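Local coordinates for protein SAM-dependent methyltransferase (Geobacter sulfurreducens, PDB 5BP7) that binds S-adenosyl-L-homocysteine and probably transfers methyl groups from S-adenosylmethionine, at residues A[169-180]-A[252-261]. Numbering follows the deposited sequence.
Sequences VPPTEDVARGCL and RYASYTREYL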
loop_
_atom_site.group_PDB
_atom_site.type_symbol
_atom_site.label_atom_id
_atom_site.label_comp_id
_atom_site.label_asym_id
_atom_site.label_seq_id
_atom_site.Cartn_x
_atom_site.Cartn_y
_atom_site.Cartn_z
ATOM N N VAL A 169 -6.456 21.375 -0.993
ATOM C CA VAL A 169 -7.759 21.259 -0.339
ATOM C C VAL A 169 -8.812 21.085 -1.432
ATOM O O VAL A 169 -8.895 21.926 -2.314
ATOM C CB VAL A 169 -8.125 22.525 0.484
ATOM C CG1 VAL A 169 -9.310 22.227 1.402
ATOM C CG2 VAL A 169 -6.948 23.032 1.320
ATOM N N PRO A 170 -9.606 19.993 -1.390
ATOM C CA PRO A 170 -10.653 19.903 -2.407
ATOM C C PRO A 170 -11.781 20.862 -2.053
ATOM O O PRO A 170 -12.242 20.875 -0.924
ATOM C CB PRO A 170 -11.107 18.435 -2.353
ATOM C CG PRO A 170 -10.757 17.964 -0.990
ATOM C CD PRO A 170 -9.614 18.826 -0.489
ATOM N N PRO A 171 -12.207 21.673 -3.011
ATOM C CA PRO A 171 -13.180 22.707 -2.678
ATOM C C PRO A 171 -14.595 22.176 -2.399
ATOM O O PRO A 171 -15.364 22.841 -1.720
ATOM C CB PRO A 171 -13.151 23.605 -3.924
ATOM C CG PRO A 171 -12.746 22.707 -5.043
ATOM C CD PRO A 171 -11.810 21.706 -4.437
ATOM N N THR A 172 -14.935 21.023 -2.963
ATOM C CA THR A 172 -16.294 20.476 -2.862
ATOM C C THR A 172 -16.214 18.997 -2.584
ATOM O O THR A 172 -15.173 18.381 -2.821
ATOM C CB THR A 172 -17.083 20.652 -4.184
ATOM O OG1 THR A 172 -16.433 19.940 -5.253
ATOM C CG2 THR A 172 -17.200 22.150 -4.589
ATOM N N GLU A 173 -17.351 18.431 -2.180
ATOM C CA GLU A 173 -17.525 16.970 -2.064
ATOM C C GLU A 173 -17.441 16.206 -3.409
ATOM O O GLU A 173 -16.935 15.085 -3.456
ATOM C CB GLU A 173 -18.842 16.628 -1.349
ATOM C CG GLU A 173 -18.929 17.098 0.112
ATOM C CD GLU A 173 -17.818 16.565 1.032
ATOM O OE1 GLU A 173 -17.579 17.129 2.124
ATOM O OE2 GLU A 173 -17.138 15.582 0.672
ATOM N N ASP A 174 -17.893 16.834 -4.496
ATOM C CA ASP A 174 -17.720 16.308 -5.869
ATOM C C ASP A 174 -16.216 16.066 -6.224
ATOM O O ASP A 174 -15.858 15.028 -6.823
ATOM C CB ASP A 174 -18.456 17.224 -6.890
ATOM C CG ASP A 174 -19.996 17.169 -6.737
ATOM O OD1 ASP A 174 -20.475 16.353 -5.928
ATOM O OD2 ASP A 174 -20.754 17.927 -7.409
ATOM N N VAL A 175 -15.342 17.006 -5.849
ATOM C CA VAL A 175 -13.891 16.841 -6.026
ATOM C C VAL A 175 -13.326 15.736 -5.120
ATOM O O VAL A 175 -12.453 14.957 -5.571
ATOM C CB VAL A 175 -13.118 18.171 -5.821
ATOM C CG1 VAL A 175 -11.589 17.957 -5.773
ATOM C CG2 VAL A 175 -13.469 19.157 -6.938
ATOM N N ALA A 176 -13.773 15.699 -3.856
ATOM C CA ALA A 176 -13.405 14.609 -2.928
ATOM C C ALA A 176 -13.795 13.221 -3.491
ATOM O O ALA A 176 -12.967 12.298 -3.545
ATOM C CB ALA A 176 -14.041 14.822 -1.572
ATOM N N ARG A 177 -15.026 13.127 -3.992
ATOM C CA ARG A 177 -15.552 11.889 -4.592
ATOM C C ARG A 177 -14.877 11.487 -5.929
ATOM O O ARG A 177 -14.537 10.328 -6.116
ATOM C CB ARG A 177 -17.072 11.984 -4.718
ATOM C CG ARG A 177 -17.754 11.980 -3.348
ATOM C CD ARG A 177 -19.158 12.577 -3.396
ATOM N NE ARG A 177 -20.044 11.839 -4.306
ATOM C CZ ARG A 177 -20.573 10.628 -4.071
ATOM N NH1 ARG A 177 -20.330 9.963 -2.932
ATOM N NH2 ARG A 177 -21.368 10.066 -4.989
ATOM N N GLY A 178 -14.633 12.454 -6.814
ATOM C CA GLY A 178 -13.751 12.276 -7.991
ATOM C C GLY A 178 -12.360 11.723 -7.656
ATOM O O GLY A 178 -11.766 11.008 -8.479
ATOM N N CYS A 179 -11.835 12.058 -6.462
ATOM C CA CYS A 179 -10.597 11.447 -5.903
ATOM C C CYS A 179 -10.811 10.060 -5.270
ATOM O O CYS A 179 -9.872 9.480 -4.713
ATOM C CB CYS A 179 -9.946 12.370 -4.859
ATOM S SG CYS A 179 -9.285 13.903 -5.522
ATOM N N LEU A 180 -12.041 9.546 -5.354
ATOM C CA LEU A 180 -12.458 8.264 -4.760
ATOM C C LEU A 180 -12.473 8.268 -3.215
ATOM O O LEU A 180 -12.445 7.196 -2.599
ATOM C CB LEU A 180 -11.638 7.088 -5.323
ATOM C CG LEU A 180 -11.428 7.057 -6.845
ATOM C CD1 LEU A 180 -10.549 5.867 -7.208
ATOM C CD2 LEU A 180 -12.754 7.014 -7.612
ATOM N N ARG A 252 -10.658 11.184 -15.228
ATOM C CA ARG A 252 -10.950 11.328 -13.793
ATOM C C ARG A 252 -9.633 11.481 -13.035
ATOM O O ARG A 252 -9.503 12.367 -12.197
ATOM C CB ARG A 252 -11.756 10.134 -13.233
ATOM C CG ARG A 252 -12.226 10.280 -11.768
ATOM C CD ARG A 252 -12.396 8.957 -11.012
ATOM N NE ARG A 252 -11.166 8.158 -11.071
ATOM C CZ ARG A 252 -10.042 8.421 -10.395
ATOM N NH1 ARG A 252 -9.953 9.460 -9.556
ATOM N NH2 ARG A 252 -8.978 7.637 -10.550
ATOM N N TYR A 253 -8.699 10.581 -13.317
ATOM C CA TYR A 253 -7.391 10.577 -12.674
ATOM C C TYR A 253 -6.686 11.941 -12.824
ATOM O O TYR A 253 -6.291 12.562 -11.834
ATOM C CB TYR A 253 -6.510 9.438 -13.218
ATOM C CG TYR A 253 -5.075 9.603 -12.816
ATOM C CD1 TYR A 253 -4.707 9.504 -11.475
ATOM C CD2 TYR A 253 -4.083 9.939 -13.756
ATOM C CE1 TYR A 253 -3.404 9.727 -11.070
ATOM C CE2 TYR A 253 -2.761 10.136 -13.354
ATOM C CZ TYR A 253 -2.429 10.037 -12.008
ATOM O OH TYR A 253 -1.156 10.265 -11.560
ATOM N N ALA A 254 -6.577 12.412 -14.064
ATOM C CA ALA A 254 -5.868 13.656 -14.354
ATOM C C ALA A 254 -6.586 14.868 -13.766
ATOM O O ALA A 254 -5.961 15.799 -13.331
ATOM C CB ALA A 254 -5.694 13.819 -15.855
ATOM N N SER A 255 -7.911 14.854 -13.762
ATOM C CA SER A 255 -8.680 15.983 -13.256
ATOM C C SER A 255 -8.709 16.076 -11.737
ATOM O O SER A 255 -8.790 17.175 -11.217
ATOM C CB SER A 255 -10.104 15.929 -13.782
ATOM O OG SER A 255 -10.082 16.087 -15.202
ATOM N N TYR A 256 -8.732 14.944 -11.047
ATOM C CA TYR A 256 -9.012 14.927 -9.617
ATOM C C TYR A 256 -7.804 14.427 -8.849
ATOM O O TYR A 256 -7.141 15.199 -8.210
ATOM C CB TYR A 256 -10.267 14.092 -9.299
ATOM C CG TYR A 256 -11.556 14.623 -9.890
ATOM C CD1 TYR A 256 -12.189 15.749 -9.335
ATOM C CD2 TYR A 256 -12.171 13.995 -10.976
ATOM C CE1 TYR A 256 -13.377 16.253 -9.859
ATOM C CE2 TYR A 256 -13.367 14.484 -11.494
ATOM C CZ TYR A 256 -13.973 15.602 -10.923
ATOM O OH TYR A 256 -15.174 16.128 -11.397
ATOM N N THR A 257 -7.514 13.135 -8.935
ATOM C CA THR A 257 -6.466 12.499 -8.121
ATOM C C THR A 257 -5.097 13.150 -8.291
ATOM O O THR A 257 -4.483 13.587 -7.322
ATOM C CB THR A 257 -6.351 11.026 -8.467
ATOM O OG1 THR A 257 -7.623 10.398 -8.267
ATOM C CG2 THR A 257 -5.311 10.334 -7.615
ATOM N N ARG A 258 -4.671 13.308 -9.536
ATOM C CA ARG A 258 -3.317 13.758 -9.806
ATOM C C ARG A 258 -3.034 15.124 -9.192
ATOM O O ARG A 258 -1.928 15.351 -8.679
ATOM C CB ARG A 258 -3.035 13.788 -11.307
ATOM C CG ARG A 258 -1.554 13.810 -11.652
ATOM C CD ARG A 258 -1.327 13.629 -13.161
ATOM N NE ARG A 258 0.064 13.300 -13.434
ATOM C CZ ARG A 258 1.075 14.178 -13.482
ATOM N NH1 ARG A 258 0.858 15.474 -13.319
ATOM N NH2 ARG A 258 2.322 13.738 -13.695
ATOM N N GLU A 259 -4.020 16.018 -9.243
ATOM C CA GLU A 259 -3.871 17.364 -8.698
ATOM C C GLU A 259 -4.126 17.494 -7.192
ATOM O O GLU A 259 -3.458 18.274 -6.532
ATOM C CB GLU A 259 -4.772 18.335 -9.460
ATOM C CG GLU A 259 -4.243 18.619 -10.872
ATOM C CD GLU A 259 -2.921 19.387 -10.841
ATOM O OE1 GLU A 259 -2.983 20.595 -10.512
ATOM O OE2 GLU A 259 -1.822 18.776 -11.072
ATOM N N TYR A 260 -5.061 16.727 -6.649
ATOM C CA TYR A 260 -5.553 16.951 -5.276
ATOM C C TYR A 260 -5.018 15.986 -4.237
ATOM O O TYR A 260 -4.903 16.350 -3.068
ATOM C CB TYR A 260 -7.091 16.950 -5.244
ATOM C CG TYR A 260 -7.689 18.206 -5.832
ATOM C CD1 TYR A 260 -7.830 19.362 -5.050
ATOM C CD2 TYR A 260 -8.098 18.258 -7.162
ATOM C CE1 TYR A 260 -8.368 20.531 -5.573
ATOM C CE2 TYR A 260 -8.630 19.425 -7.702
ATOM C CZ TYR A 260 -8.770 20.554 -6.906
ATOM O OH TYR A 260 -9.290 21.729 -7.426
ATOM N N LEU A 261 -4.736 14.752 -4.645
ATOM C CA LEU A 261 -4.436 13.681 -3.711
ATOM C C LEU A 261 -2.945 13.368 -3.630
ATOM O O LEU A 261 -2.310 12.995 -4.621
ATOM C CB LEU A 261 -5.252 12.426 -4.069
ATOM C CG LEU A 261 -5.482 11.401 -2.954
ATOM C CD1 LEU A 261 -6.101 11.988 -1.700
ATOM C CD2 LEU A 261 -6.359 10.259 -3.484
HETATM O O HOH W 1 -7.983 8.036 -6.040
#
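Arg252 NH1 donates to the carbonyl of Gly178, with NH1 2.6 Å from O and an N-H...O angle of 153°. The same nitrogen also donates to Thr257 OG1, five residues further along its own helix across a wider pi-type turn, at 2.8 Å from NH1, and with both acceptors close to the guanidinium plane the group's rotation is fixed. Leu180 lays CG over one guanidinium face, while a salt bridge to Glu249 engages NE. A water 2.7 Å from Cys179 O donates to it and also bonds Thr257 OG1 at 3.3 Å, linking the two segments. Two CH-pi contacts follow: Gly178 CA sits 3.9 Å from the centroid of the Tyr256 ring, and Val175 CG1 sits over the centre of the Tyr260 ring, 3.7 Å from its centroid; CG1, anti to the backbone N (chi1 170°), reaches the ring while CG2 turns to Tyr256. The short helix 173-178, N-capped by Thr172 and closed by a Schellman motif at Leu180, crosses residues 252-260 of helix 239-260 nearly perpendicularly (97°), beside the Rossmann-like methyltransferase sheet, where 261-270 is the antiparallel strand next to 157-166. Apolar contacts add to this: Pro171 CD lies 3.8 Å from Tyr260 CE1, and Cys179 SG packs against CB of both Tyr256 and Tyr260.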